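Local coordinates for protein formate dehydrogenase (Staphylococcus aureus, PDB 6TTB) that probably catalyses the NAD-dependent oxidation of formate to carbon dioxide, passing a hydride to the nicotinamide of its bound NAD, at residues G192-G197 with N255-D260; T213-D218 with V237-A242; V152-I157 with Y270-A275. All coordinates share one frame; numbering follows the deposited sequence.

Contact 1. Residues G192-G197 with N255-D260. With NAD (nicotinamide-adenine-dinucleotide), chain C.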
loop_
_atom_site.group_PDB
_atom_site.type_symbol
_atom_site.label_atom_id
_atom_site.label_comp_id
_atom_site.label_asym_id
_atom_site.label_seq_id
_atom_site.Cartn_x
_atom_site.Cartn_y
_atom_site.Cartn_z
ATOM N N GLY A 192 7.691 -14.065 1.458
ATOM C CA GLY A 192 8.933 -14.465 2.083
ATOM C C GLY A 192 9.499 -13.306 2.866
ATOM O O GLY A 192 9.597 -12.191 2.334
ATOM N N ILE A 193 9.743 -13.548 4.168
ATOM C CA ILE A 193 10.308 -12.526 5.042
ATOM C C ILE A 193 11.772 -12.859 5.233
ATOM O O ILE A 193 12.095 -13.817 5.913
ATOM C CB ILE A 193 9.522 -12.404 6.404
ATOM C CG1 ILE A 193 8.081 -11.884 6.230
ATOM C CG2 ILE A 193 10.272 -11.581 7.431
ATOM C CD1 ILE A 193 7.052 -12.884 6.691
ATOM N N PHE A 194 12.641 -12.080 4.583
ATOM C CA PHE A 194 14.062 -12.240 4.753
ATOM C C PHE A 194 14.504 -11.495 5.999
ATOM O O PHE A 194 14.638 -10.289 5.977
ATOM C CB PHE A 194 14.766 -11.649 3.567
ATOM C CG PHE A 194 16.258 -11.773 3.627
ATOM C CD1 PHE A 194 16.882 -13.023 3.480
ATOM C CD2 PHE A 194 17.051 -10.641 3.792
ATOM C CE1 PHE A 194 18.265 -13.124 3.532
ATOM C CE2 PHE A 194 18.433 -10.724 3.766
ATOM C CZ PHE A 194 19.038 -11.968 3.698
ATOM N N GLY A 195 14.711 -12.229 7.106
ATOM C CA GLY A 195 15.199 -11.632 8.337
ATOM C C GLY A 195 14.080 -11.465 9.327
ATOM O O GLY A 195 13.224 -10.591 9.192
ATOM N N PHE A 196 14.043 -12.394 10.261
ATOM C CA PHE A 196 12.856 -12.630 11.046
ATOM C C PHE A 196 13.188 -12.191 12.447
ATOM O O PHE A 196 13.090 -12.952 13.361
ATOM C CB PHE A 196 12.429 -14.104 10.920
ATOM C CG PHE A 196 10.977 -14.365 11.221
ATOM C CD1 PHE A 196 9.984 -13.720 10.515
ATOM C CD2 PHE A 196 10.598 -15.288 12.196
ATOM C CE1 PHE A 196 8.640 -13.946 10.821
ATOM C CE2 PHE A 196 9.263 -15.523 12.498
ATOM C CZ PHE A 196 8.280 -14.843 11.810
ATOM N N GLY A 197 13.661 -10.961 12.570
ATOM C CA GLY A 197 13.894 -10.343 13.856
ATOM C C GLY A 197 12.645 -9.638 14.346
ATOM O O GLY A 197 11.505 -10.115 14.091
ATOM N N ASN A 255 25.070 -5.992 -0.716
ATOM C CA ASN A 255 24.931 -6.347 -2.113
ATOM C C ASN A 255 24.399 -7.774 -2.345
ATOM O O ASN A 255 24.528 -8.289 -3.441
ATOM C CB ASN A 255 26.230 -6.221 -2.849
ATOM C CG ASN A 255 25.956 -5.771 -4.259
ATOM O OD1 ASN A 255 25.175 -4.834 -4.466
ATOM N ND2 ASN A 255 26.540 -6.427 -5.231
ATOM N N LEU A 256 23.676 -8.354 -1.358
ATOM C CA LEU A 256 23.163 -9.710 -1.469
ATOM C C LEU A 256 22.218 -9.849 -2.632
ATOM O O LEU A 256 22.211 -10.854 -3.237
ATOM C CB LEU A 256 22.444 -10.131 -0.195
ATOM C CG LEU A 256 21.829 -11.540 -0.262
ATOM C CD1 LEU A 256 22.851 -12.589 -0.818
ATOM C CD2 LEU A 256 21.260 -11.972 1.084
ATOM N N PHE A 257 21.277 -8.944 -2.808
ATOM C CA PHE A 257 20.314 -9.121 -3.910
ATOM C C PHE A 257 20.893 -8.471 -5.150
ATOM O O PHE A 257 20.647 -7.285 -5.342
ATOM C CB PHE A 257 18.976 -8.488 -3.550
ATOM C CG PHE A 257 18.169 -9.259 -2.559
ATOM C CD1 PHE A 257 18.502 -9.261 -1.214
ATOM C CD2 PHE A 257 17.067 -9.998 -2.961
ATOM C CE1 PHE A 257 17.815 -10.077 -0.311
ATOM C CE2 PHE A 257 16.343 -10.761 -2.039
ATOM C CZ PHE A 257 16.712 -10.781 -0.710
ATOM N N ASP A 258 21.931 -9.133 -5.724
ATOM C CA ASP A 258 22.660 -8.658 -6.916
ATOM C C ASP A 258 21.978 -9.178 -8.165
ATOM O O ASP A 258 20.851 -9.622 -8.090
ATOM C CB ASP A 258 24.136 -9.076 -6.946
ATOM C CG ASP A 258 24.375 -10.577 -6.713
ATOM O OD1 ASP A 258 23.408 -11.263 -6.379
ATOM O OD2 ASP A 258 25.592 -11.045 -6.818
ATOM N N LYS A 259 22.665 -9.144 -9.306
ATOM C CA LYS A 259 22.016 -9.628 -10.516
ATOM C C LYS A 259 21.580 -11.075 -10.310
ATOM O O LYS A 259 20.499 -11.481 -10.759
ATOM C CB LYS A 259 22.846 -9.524 -11.784
ATOM C CG LYS A 259 22.020 -10.006 -12.977
ATOM C CD LYS A 259 22.733 -10.320 -14.367
ATOM C CE LYS A 259 21.711 -10.823 -15.389
ATOM N NZ LYS A 259 22.061 -10.513 -16.808
ATOM N N ASP A 260 22.393 -11.818 -9.550
ATOM C CA ASP A 260 22.280 -13.269 -9.506
ATOM C C ASP A 260 21.032 -13.694 -8.780
ATOM O O ASP A 260 20.281 -14.553 -9.288
ATOM C CB ASP A 260 23.407 -13.866 -8.708
ATOM C CG ASP A 260 24.623 -14.101 -9.582
ATOM O OD1 ASP A 260 24.457 -14.076 -10.857
ATOM O OD2 ASP A 260 25.716 -14.319 -9.011
HETATM P PA NAD C . 16.553 -7.352 14.122
HETATM O O1A NAD C . 17.946 -7.522 14.626
HETATM O O2A NAD C . 15.348 -7.576 15.016
HETATM O O5B NAD C . 16.366 -8.134 12.725
HETATM C C5B NAD C . 17.496 -8.631 11.980
HETATM C C4B NAD C . 17.416 -10.137 11.963
HETATM O O4B NAD C . 17.940 -10.580 10.696
HETATM C C3B NAD C . 18.221 -10.860 13.070
HETATM O O3B NAD C . 17.450 -11.463 14.109
HETATM C C2B NAD C . 19.077 -11.899 12.336
HETATM O O2B NAD C . 18.906 -13.211 12.830
HETATM C C1B NAD C . 18.691 -11.755 10.857
HETATM N N9A NAD C . 19.852 -11.744 9.961
HETATM C C8A NAD C . 21.182 -11.593 10.330
HETATM N N7A NAD C . 22.024 -11.790 9.342
HETATM C C5A NAD C . 21.223 -12.193 8.274
HETATM C C6A NAD C . 21.514 -12.613 6.943
HETATM N N6A NAD C . 22.731 -12.775 6.456
HETATM N N1A NAD C . 20.470 -13.021 6.178
HETATM C C2A NAD C . 19.229 -12.910 6.677
HETATM N N3A NAD C . 18.834 -12.494 7.883
HETATM C C4A NAD C . 19.878 -12.154 8.647
HETATM O O3 NAD C . 16.443 -5.901 13.568
HETATM P PN NAD C . 15.080 -5.229 13.209
HETATM O O1N NAD C . 14.729 -4.348 14.379
HETATM O O2N NAD C . 14.103 -6.282 12.771
HETATM O O5D NAD C . 15.535 -4.333 11.939
HETATM C C5D NAD C . 15.380 -4.876 10.592
HETATM C C4D NAD C . 16.159 -3.998 9.675
HETATM O O4D NAD C . 15.324 -2.867 9.328
HETATM C C3D NAD C . 17.446 -3.445 10.332
HETATM O O3D NAD C . 18.629 -3.976 9.753
HETATM C C2D NAD C . 17.319 -1.924 10.214
HETATM O O2D NAD C . 18.440 -1.249 9.659
HETATM C C1D NAD C . 16.100 -1.689 9.341
HETATM N N1N NAD C . 15.310 -0.583 9.904
HETATM C C2N NAD C . 14.991 0.541 9.082
HETATM C C3N NAD C . 14.231 1.615 9.599
HETATM C C7N NAD C . 13.636 2.665 8.660
HETATM O O7N NAD C . 13.401 3.788 9.104
HETATM N N7N NAD C . 13.363 2.327 7.384
HETATM C C4N NAD C . 14.004 1.649 11.025
HETATM C C5N NAD C . 14.359 0.543 11.826
HETATM C C6N NAD C . 15.038 -0.549 11.250
#

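Contact 2. Residues T213-D218 with V237-A242. With NAD (nicotinamide-adenine-dinucleotide), chain C.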
loop_
_atom_site.group_PDB
_atom_site.type_symbol
_atom_site.label_atom_id
_atom_site.label_comp_id
_atom_site.label_asym_id
_atom_site.label_seq_id
_atom_site.Cartn_x
_atom_site.Cartn_y
_atom_site.Cartn_z
ATOM N N THR A 213 0.279 -17.276 2.573
ATOM C CA THR A 213 1.288 -18.116 3.176
ATOM C C THR A 213 2.564 -17.313 3.458
ATOM O O THR A 213 3.085 -16.661 2.554
ATOM C CB THR A 213 1.584 -19.323 2.301
ATOM O OG1 THR A 213 0.400 -20.097 2.405
ATOM C CG2 THR A 213 2.748 -20.124 2.825
ATOM N N LEU A 214 3.020 -17.347 4.722
ATOM C CA LEU A 214 4.259 -16.735 5.136
ATOM C C LEU A 214 5.356 -17.785 5.179
ATOM O O LEU A 214 5.206 -18.815 5.847
ATOM C CB LEU A 214 4.050 -16.172 6.537
ATOM C CG LEU A 214 3.011 -15.079 6.590
ATOM C CD1 LEU A 214 3.222 -14.199 7.792
ATOM C CD2 LEU A 214 3.108 -14.249 5.323
ATOM N N GLN A 215 6.508 -17.452 4.573
ATOM C CA GLN A 215 7.782 -18.097 4.857
ATOM C C GLN A 215 8.787 -17.034 5.333
ATOM O O GLN A 215 8.753 -15.906 4.903
ATOM C CB GLN A 215 8.420 -18.538 3.554
ATOM C CG GLN A 215 7.663 -19.563 2.759
ATOM C CD GLN A 215 8.260 -19.736 1.383
ATOM O OE1 GLN A 215 8.685 -18.790 0.765
ATOM N NE2 GLN A 215 8.164 -20.937 0.842
ATOM N N HIS A 216 9.740 -17.439 6.152
ATOM C CA HIS A 216 10.848 -16.604 6.512
ATOM C C HIS A 216 12.141 -17.377 6.464
ATOM O O HIS A 216 12.145 -18.601 6.561
ATOM C CB HIS A 216 10.676 -16.091 7.890
ATOM C CG HIS A 216 10.769 -17.155 8.911
ATOM N ND1 HIS A 216 9.741 -18.039 9.135
ATOM C CD2 HIS A 216 11.710 -17.397 9.851
ATOM C CE1 HIS A 216 10.062 -18.811 10.143
ATOM N NE2 HIS A 216 11.249 -18.408 10.626
ATOM N N TYR A 217 13.232 -16.619 6.277
ATOM C CA TYR A 217 14.602 -17.059 6.531
ATOM C C TYR A 217 15.278 -16.081 7.487
ATOM O O TYR A 217 15.156 -14.860 7.350
ATOM C CB TYR A 217 15.411 -17.106 5.218
ATOM C CG TYR A 217 16.863 -17.323 5.472
ATOM C CD1 TYR A 217 17.620 -16.291 6.001
ATOM C CD2 TYR A 217 17.440 -18.598 5.362
ATOM C CE1 TYR A 217 18.923 -16.497 6.412
ATOM C CE2 TYR A 217 18.763 -18.818 5.734
ATOM C CZ TYR A 217 19.490 -17.761 6.285
ATOM O OH TYR A 217 20.802 -17.870 6.607
ATOM N N ASP A 218 15.986 -16.625 8.458
ATOM C CA ASP A 218 16.840 -15.850 9.351
ATOM C C ASP A 218 17.965 -16.798 9.685
ATOM O O ASP A 218 17.735 -18.003 9.664
ATOM C CB ASP A 218 16.056 -15.438 10.602
ATOM C CG ASP A 218 16.824 -14.590 11.603
ATOM O OD1 ASP A 218 17.964 -14.998 11.932
ATOM O OD2 ASP A 218 16.273 -13.496 12.074
ATOM N N VAL A 237 13.922 -17.336 -1.968
ATOM C CA VAL A 237 14.143 -16.557 -3.179
ATOM C C VAL A 237 13.279 -17.107 -4.283
ATOM O O VAL A 237 12.745 -16.336 -5.090
ATOM C CB VAL A 237 15.611 -16.578 -3.626
ATOM C CG1 VAL A 237 15.784 -16.197 -5.087
ATOM C CG2 VAL A 237 16.474 -15.770 -2.726
ATOM N N SER A 238 13.183 -18.425 -4.362
ATOM C CA SER A 238 12.589 -18.984 -5.582
ATOM C C SER A 238 11.098 -19.234 -5.442
ATOM O O SER A 238 10.422 -19.267 -6.446
ATOM C CB SER A 238 13.301 -20.198 -6.081
ATOM O OG SER A 238 13.485 -21.100 -5.033
ATOM N N SER A 239 10.587 -19.371 -4.210
ATOM C CA SER A 239 9.186 -19.769 -4.039
ATOM C C SER A 239 8.285 -18.573 -3.683
ATOM O O SER A 239 7.044 -18.699 -3.797
ATOM C CB SER A 239 9.003 -20.917 -3.059
ATOM O OG SER A 239 9.539 -20.576 -1.757
ATOM N N SER A 240 8.892 -17.434 -3.257
ATOM C CA SER A 240 8.097 -16.308 -2.746
ATOM C C SER A 240 7.422 -15.561 -3.877
ATOM O O SER A 240 8.059 -15.306 -4.902
ATOM C CB SER A 240 8.897 -15.354 -1.885
ATOM O OG SER A 240 9.476 -16.034 -0.755
ATOM N N ASP A 241 6.117 -15.231 -3.674
ATOM C CA ASP A 241 5.410 -14.344 -4.578
ATOM C C ASP A 241 5.974 -12.950 -4.458
ATOM O O ASP A 241 6.239 -12.294 -5.453
ATOM C CB ASP A 241 3.907 -14.379 -4.357
ATOM C CG ASP A 241 3.314 -15.699 -4.830
ATOM O OD1 ASP A 241 3.419 -15.972 -6.020
ATOM O OD2 ASP A 241 2.838 -16.498 -3.962
ATOM N N ALA A 242 6.228 -12.503 -3.233
ATOM C CA ALA A 242 7.063 -11.317 -3.083
ATOM C C ALA A 242 7.845 -11.441 -1.816
ATOM O O ALA A 242 7.486 -12.246 -0.970
ATOM C CB ALA A 242 6.239 -10.084 -3.040
HETATM P PA NAD C . 16.553 -7.352 14.122
HETATM O O1A NAD C . 17.946 -7.522 14.626
HETATM O O2A NAD C . 15.348 -7.576 15.016
HETATM O O5B NAD C . 16.366 -8.134 12.725
HETATM C C5B NAD C . 17.496 -8.631 11.980
HETATM C C4B NAD C . 17.416 -10.137 11.963
HETATM O O4B NAD C . 17.940 -10.580 10.696
HETATM C C3B NAD C . 18.221 -10.860 13.070
HETATM O O3B NAD C . 17.450 -11.463 14.109
HETATM C C2B NAD C . 19.077 -11.899 12.336
HETATM O O2B NAD C . 18.906 -13.211 12.830
HETATM C C1B NAD C . 18.691 -11.755 10.857
HETATM N N9A NAD C . 19.852 -11.744 9.961
HETATM C C8A NAD C . 21.182 -11.593 10.330
HETATM N N7A NAD C . 22.024 -11.790 9.342
HETATM C C5A NAD C . 21.223 -12.193 8.274
HETATM C C6A NAD C . 21.514 -12.613 6.943
HETATM N N6A NAD C . 22.731 -12.775 6.456
HETATM N N1A NAD C . 20.470 -13.021 6.178
HETATM C C2A NAD C . 19.229 -12.910 6.677
HETATM N N3A NAD C . 18.834 -12.494 7.883
HETATM C C4A NAD C . 19.878 -12.154 8.647
HETATM O O3 NAD C . 16.443 -5.901 13.568
HETATM P PN NAD C . 15.080 -5.229 13.209
HETATM O O1N NAD C . 14.729 -4.348 14.379
HETATM O O2N NAD C . 14.103 -6.282 12.771
HETATM O O5D NAD C . 15.535 -4.333 11.939
HETATM C C5D NAD C . 15.380 -4.876 10.592
HETATM C C4D NAD C . 16.159 -3.998 9.675
HETATM O O4D NAD C . 15.324 -2.867 9.328
HETATM C C3D NAD C . 17.446 -3.445 10.332
HETATM O O3D NAD C . 18.629 -3.976 9.753
HETATM C C2D NAD C . 17.319 -1.924 10.214
HETATM O O2D NAD C . 18.440 -1.249 9.659
HETATM C C1D NAD C . 16.100 -1.689 9.341
HETATM N N1N NAD C . 15.310 -0.583 9.904
HETATM C C2N NAD C . 14.991 0.541 9.082
HETATM C C3N NAD C . 14.231 1.615 9.599
HETATM C C7N NAD C . 13.636 2.665 8.660
HETATM O O7N NAD C . 13.401 3.788 9.104
HETATM N N7N NAD C . 13.363 2.327 7.384
HETATM C C4N NAD C . 14.004 1.649 11.025
HETATM C C5N NAD C . 14.359 0.543 11.826
HETATM C C6N NAD C . 15.038 -0.549 11.250
#

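Contact 3. Residues V152-I157 with Y270-A275. With NAD (nicotinamide-adenine-dinucleotide), chain C.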
loop_
_atom_site.group_PDB
_atom_site.type_symbol
_atom_site.label_atom_id
_atom_site.label_comp_id
_atom_site.label_asym_id
_atom_site.label_seq_id
_atom_site.Cartn_x
_atom_site.Cartn_y
_atom_site.Cartn_z
ATOM N N VAL A 152 4.109 -3.475 4.868
ATOM C CA VAL A 152 2.912 -4.177 4.432
ATOM C C VAL A 152 2.163 -3.263 3.491
ATOM O O VAL A 152 1.662 -3.718 2.452
ATOM C CB VAL A 152 2.058 -4.767 5.583
ATOM C CG1 VAL A 152 2.882 -5.663 6.483
ATOM C CG2 VAL A 152 1.505 -3.726 6.406
ATOM N N MET A 153 2.294 -1.953 3.728
ATOM C CA MET A 153 1.674 -0.979 2.825
ATOM C C MET A 153 2.276 -1.132 1.433
ATOM O O MET A 153 1.547 -1.273 0.424
ATOM C CB MET A 153 1.927 0.424 3.312
ATOM C CG MET A 153 1.463 1.483 2.406
ATOM S SD MET A 153 1.953 3.101 3.086
ATOM C CE MET A 153 3.681 3.185 2.576
ATOM N N ASP A 154 3.605 -1.204 1.403
ATOM C CA ASP A 154 4.326 -1.464 0.171
ATOM C C ASP A 154 3.849 -2.748 -0.495
ATOM O O ASP A 154 3.667 -2.738 -1.724
ATOM C CB ASP A 154 5.837 -1.466 0.382
ATOM C CG ASP A 154 6.470 -0.122 0.748
ATOM O OD1 ASP A 154 5.865 0.875 0.591
ATOM O OD2 ASP A 154 7.604 -0.128 1.096
ATOM N N LEU A 155 3.715 -3.873 0.267
ATOM C CA LEU A 155 3.165 -5.095 -0.359
ATOM C C LEU A 155 1.876 -4.734 -1.061
ATOM O O LEU A 155 1.765 -4.903 -2.240
ATOM C CB LEU A 155 2.862 -6.207 0.650
ATOM C CG LEU A 155 3.970 -7.240 0.952
ATOM C CD1 LEU A 155 5.054 -7.296 -0.157
ATOM C CD2 LEU A 155 4.589 -6.907 2.257
ATOM N N LEU A 156 0.948 -4.131 -0.320
ATOM C CA LEU A 156 -0.356 -3.828 -0.836
ATOM C C LEU A 156 -0.243 -2.939 -2.067
ATOM O O LEU A 156 -0.768 -3.279 -3.090
ATOM C CB LEU A 156 -1.172 -3.184 0.287
ATOM C CG LEU A 156 -1.616 -4.148 1.400
ATOM C CD1 LEU A 156 -2.015 -3.406 2.651
ATOM C CD2 LEU A 156 -2.768 -5.027 0.950
ATOM N N ILE A 157 0.469 -1.812 -1.978
ATOM C CA ILE A 157 0.564 -0.875 -3.110
ATOM C C ILE A 157 1.103 -1.618 -4.321
ATOM O O ILE A 157 0.683 -1.406 -5.424
ATOM C CB ILE A 157 1.476 0.324 -2.755
ATOM C CG1 ILE A 157 0.858 1.225 -1.693
ATOM C CG2 ILE A 157 1.881 1.113 -4.006
ATOM C CD1 ILE A 157 1.749 2.352 -1.267
ATOM N N TYR A 270 7.597 -9.550 -6.575
ATOM C CA TYR A 270 7.773 -8.183 -6.084
ATOM C C TYR A 270 8.779 -8.191 -4.934
ATOM O O TYR A 270 8.872 -9.167 -4.202
ATOM C CB TYR A 270 6.455 -7.604 -5.537
ATOM C CG TYR A 270 5.302 -7.612 -6.487
ATOM C CD1 TYR A 270 4.589 -8.783 -6.778
ATOM C CD2 TYR A 270 4.881 -6.431 -7.071
ATOM C CE1 TYR A 270 3.500 -8.776 -7.637
ATOM C CE2 TYR A 270 3.785 -6.408 -7.924
ATOM C CZ TYR A 270 3.102 -7.586 -8.221
ATOM O OH TYR A 270 2.044 -7.508 -9.093
ATOM N N LEU A 271 9.381 -7.012 -4.684
ATOM C CA LEU A 271 10.442 -6.896 -3.716
ATOM C C LEU A 271 10.216 -5.642 -2.934
ATOM O O LEU A 271 10.055 -4.569 -3.542
ATOM C CB LEU A 271 11.812 -6.798 -4.444
ATOM C CG LEU A 271 13.065 -6.827 -3.545
ATOM C CD1 LEU A 271 13.093 -8.041 -2.620
ATOM C CD2 LEU A 271 14.281 -6.780 -4.345
ATOM N N VAL A 272 10.328 -5.781 -1.594
ATOM C CA VAL A 272 10.132 -4.648 -0.723
ATOM C C VAL A 272 11.280 -4.630 0.239
ATOM O O VAL A 272 11.615 -5.638 0.840
ATOM C CB VAL A 272 8.789 -4.666 0.016
ATOM C CG1 VAL A 272 8.785 -3.754 1.232
ATOM C CG2 VAL A 272 7.706 -4.228 -0.897
ATOM N N ASN A 273 11.888 -3.463 0.332
ATOM C CA ASN A 273 13.066 -3.314 1.117
ATOM C C ASN A 273 12.991 -1.971 1.822
ATOM O O ASN A 273 13.237 -0.937 1.218
ATOM C CB ASN A 273 14.301 -3.445 0.276
ATOM C CG ASN A 273 15.531 -3.031 1.044
ATOM O OD1 ASN A 273 15.520 -3.052 2.294
ATOM N ND2 ASN A 273 16.614 -2.677 0.309
ATOM N N THR A 274 12.621 -2.038 3.092
ATOM C CA THR A 274 12.688 -0.945 3.987
ATOM C C THR A 274 13.757 -1.213 5.077
ATOM O O THR A 274 13.609 -0.737 6.243
ATOM C CB THR A 274 11.387 -0.956 4.749
ATOM O OG1 THR A 274 11.225 -2.314 5.234
ATOM C CG2 THR A 274 10.247 -0.481 3.886
ATOM N N ALA A 275 14.762 -2.069 4.754
ATOM C CA ALA A 275 15.848 -2.343 5.688
ATOM C C ALA A 275 17.024 -1.417 5.364
ATOM O O ALA A 275 17.093 -0.333 5.932
ATOM C CB ALA A 275 16.193 -3.797 5.757
HETATM P PA NAD C . 16.553 -7.352 14.122
HETATM O O1A NAD C . 17.946 -7.522 14.626
HETATM O O2A NAD C . 15.348 -7.576 15.016
HETATM O O5B NAD C . 16.366 -8.134 12.725
HETATM C C5B NAD C . 17.496 -8.631 11.980
HETATM C C4B NAD C . 17.416 -10.137 11.963
HETATM O O4B NAD C . 17.940 -10.580 10.696
HETATM C C3B NAD C . 18.221 -10.860 13.070
HETATM O O3B NAD C . 17.450 -11.463 14.109
HETATM C C2B NAD C . 19.077 -11.899 12.336
HETATM O O2B NAD C . 18.906 -13.211 12.830
HETATM C C1B NAD C . 18.691 -11.755 10.857
HETATM N N9A NAD C . 19.852 -11.744 9.961
HETATM C C8A NAD C . 21.182 -11.593 10.330
HETATM N N7A NAD C . 22.024 -11.790 9.342
HETATM C C5A NAD C . 21.223 -12.193 8.274
HETATM C C6A NAD C . 21.514 -12.613 6.943
HETATM N N6A NAD C . 22.731 -12.775 6.456
HETATM N N1A NAD C . 20.470 -13.021 6.178
HETATM C C2A NAD C . 19.229 -12.910 6.677
HETATM N N3A NAD C . 18.834 -12.494 7.883
HETATM C C4A NAD C . 19.878 -12.154 8.647
HETATM O O3 NAD C . 16.443 -5.901 13.568
HETATM P PN NAD C . 15.080 -5.229 13.209
HETATM O O1N NAD C . 14.729 -4.348 14.379
HETATM O O2N NAD C . 14.103 -6.282 12.771
HETATM O O5D NAD C . 15.535 -4.333 11.939
HETATM C C5D NAD C . 15.380 -4.876 10.592
HETATM C C4D NAD C . 16.159 -3.998 9.675
HETATM O O4D NAD C . 15.324 -2.867 9.328
HETATM C C3D NAD C . 17.446 -3.445 10.332
HETATM O O3D NAD C . 18.629 -3.976 9.753
HETATM C C2D NAD C . 17.319 -1.924 10.214
HETATM O O2D NAD C . 18.440 -1.249 9.659
HETATM C C1D NAD C . 16.100 -1.689 9.341
HETATM N N1N NAD C . 15.310 -0.583 9.904
HETATM C C2N NAD C . 14.991 0.541 9.082
HETATM C C3N NAD C . 14.231 1.615 9.599
HETATM C C7N NAD C . 13.636 2.665 8.660
HETATM O O7N NAD C . 13.401 3.788 9.104
HETATM N N7N NAD C . 13.363 2.327 7.384
HETATM C C4N NAD C . 14.004 1.649 11.025
HETATM C C5N NAD C . 14.359 0.543 11.826
HETATM C C6N NAD C . 15.038 -0.549 11.250
#

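Contact 1. Residues G192-G197 with N255-D260
The ring of Phe194 has a partner on each face: Phe257 on one, the C2A-N1A edge of the NAD adenine on the other. Phe257 comes edge first, so the pair is T-shaped, with planes at 84° and centroids 5.6 Å apart. Its leading atom is CE1, which stands over the rim of the Phe194 ring rather than its middle and lies 4.2 Å from Phe194 CE2. Over the opposite face lies NAD C2A, also displaced toward the rim; the adenine is turned steeply against the ring and does not stack flat on it. Leu256 approaches this ring obliquely through one branch, its CD2 resting 3.4 Å from Phe194 CZ.

With CG anti to the backbone N (chi1 -179°), Phe194 swings its ring away from the end of strand 190-194 toward residues 255-260. Phe257 is the centre of an inverse gamma turn, and Asp258 follows as the N-cap of helix 259-264, its OD1 accepting a weak bond from Asp260 N. Leu256 and Phe257, just before the helix, both point toward Phe194.

Beyond Phe194 the chain enters what fits the glycine-rich turn of a Rossmann fold, with Gly195 and Gly197 in a GxGxxG pattern. Glycine suits Gly195 because of its positive phi (103°), and Gly197 because the chain passes close against the cofactor there. Gly197 CA lies 3.3 Å from NAD O2A, and Arg198 and Ile199 bond to the cofactor through their backbone N atoms.

No hydrogen bond crosses between the two segments. Contact rests on dispersion and on the weak electrostatics of a ring edge facing a ring face, so the adenine edge meets an apolar ring face that is itself backed by a second aromatic ring.

Contact 2. Residues T213-D218 with V237-A242
Gln215 reaches Ser239 and Ser240 because its CG stands anti to the carbonyl carbon (chi1 -63°) and the chain runs on extended, which carries the amide from strand 213-217 to the end of helix 233-239. On Ser239 the OG sits between the backbone N and the carbonyl carbon and faces that amide. The one hydrogen bond across the contact runs from Gln215 NE2 to Ser239 OG over 3.0 Å, with an N-H...O angle of 152°, and the hydroxyl lies only 3° out of the amide plane. Gln215 OE1 stands 3.2 Å from Ser240 OG.

Both hydroxyls turn back to carbonyls of helix 233-239, Ser239 OG bonding to Glu235 O and Ser240 OG to Leu236 O. Serine suits position 239, since its small hydroxyl can meet a carbonyl of the last turn and still offer an oxygen to the neighbouring strand. Glutamine is long enough to span the gap and bring an N-H to it.

Two and three residues further on, where the strand gives out, Tyr217 and Asp218 meet the cofactor. The edge of the Tyr217 ring faces the adenine, with Tyr217 CE1 3.6 Å from NAD C2A. Asp218 OD2 accepts a 3.1 Å hydrogen bond from NAD O3B and another from Phe196 N. An acid at the end of the second strand of a Rossmann fold is the classical partner of the adenosine ribose, and its negative charge would be expected to disfavour the 2'-phosphate of NADP.

At Gln215, a single in-plane N-H...O bond fixes the rotation of the amide, while Ser239 OG, bonded also to Glu235 O, ties the strand to the end of the helix.

Contact 3. Residues V152-I157 with Y270-A275
Val272 spreads its two methyls beneath Asp154, whose CB lies 3.6 Å from Val272 CG2 and 3.8 Å from Val272 CG1. With CG1 anti to the backbone N (chi1 161°), the other branch, CG2, falls beside that N and also meets Leu155, 4.1 Å from Leu155 CD1. A branched, compact valine suits a strand residue that must fit close under a helix. The acidic end of Asp154 runs on along the strand, where its OD2 comes within 3.9 Å of the Thr274 methyl, CG2.

Helix 144-160 here covers one face of the parallel sheet of the NAD-binding Rossmann domain, packing on strand 269-273. Its other side looks to the dimer interface: Leu156 packs on Leu156 of the second subunit, and Met153 and Ile157 on Tyr162 of that subunit.

From Asn273 the chain bends in an Asx turn, Asn273 OD1 accepting from Ala275 N at 2.8 Å; asparagine's short side chain sets its carbonyl oxygen within range of the N-H two residues on, as such a turn requires. Thr274 O then takes a nearly straight bond, 171° at the hydrogen, from the carboxamide NAD N7N over 3.3 Å, while Ala275 CB rests 3.8 Å from NAD O4D.

Read from the N terminus, the chain first passes 152-157 on helix 144-160, then 192-197, 213-218, 237-242, 255-260 and finally 270-275. Contact 3 therefore closes the longest loop, spanning 112 residues; contact 1 closes one of 57 residues within it, and contact 2 one of 18 residues inside that, so the three nest without crossing. All act on one parallel sheet. Strands 190-194 and 213-217 are neighbours and link contacts 1 and 2, with Gly195 N 2.7 Å from Tyr217 O. Strand 269-273 lies across 242-245 from strand 190-194 and brings in contact 3. Together they attach flanking helices and turns to strands that end at NAD, from adenosine to nicotinamide.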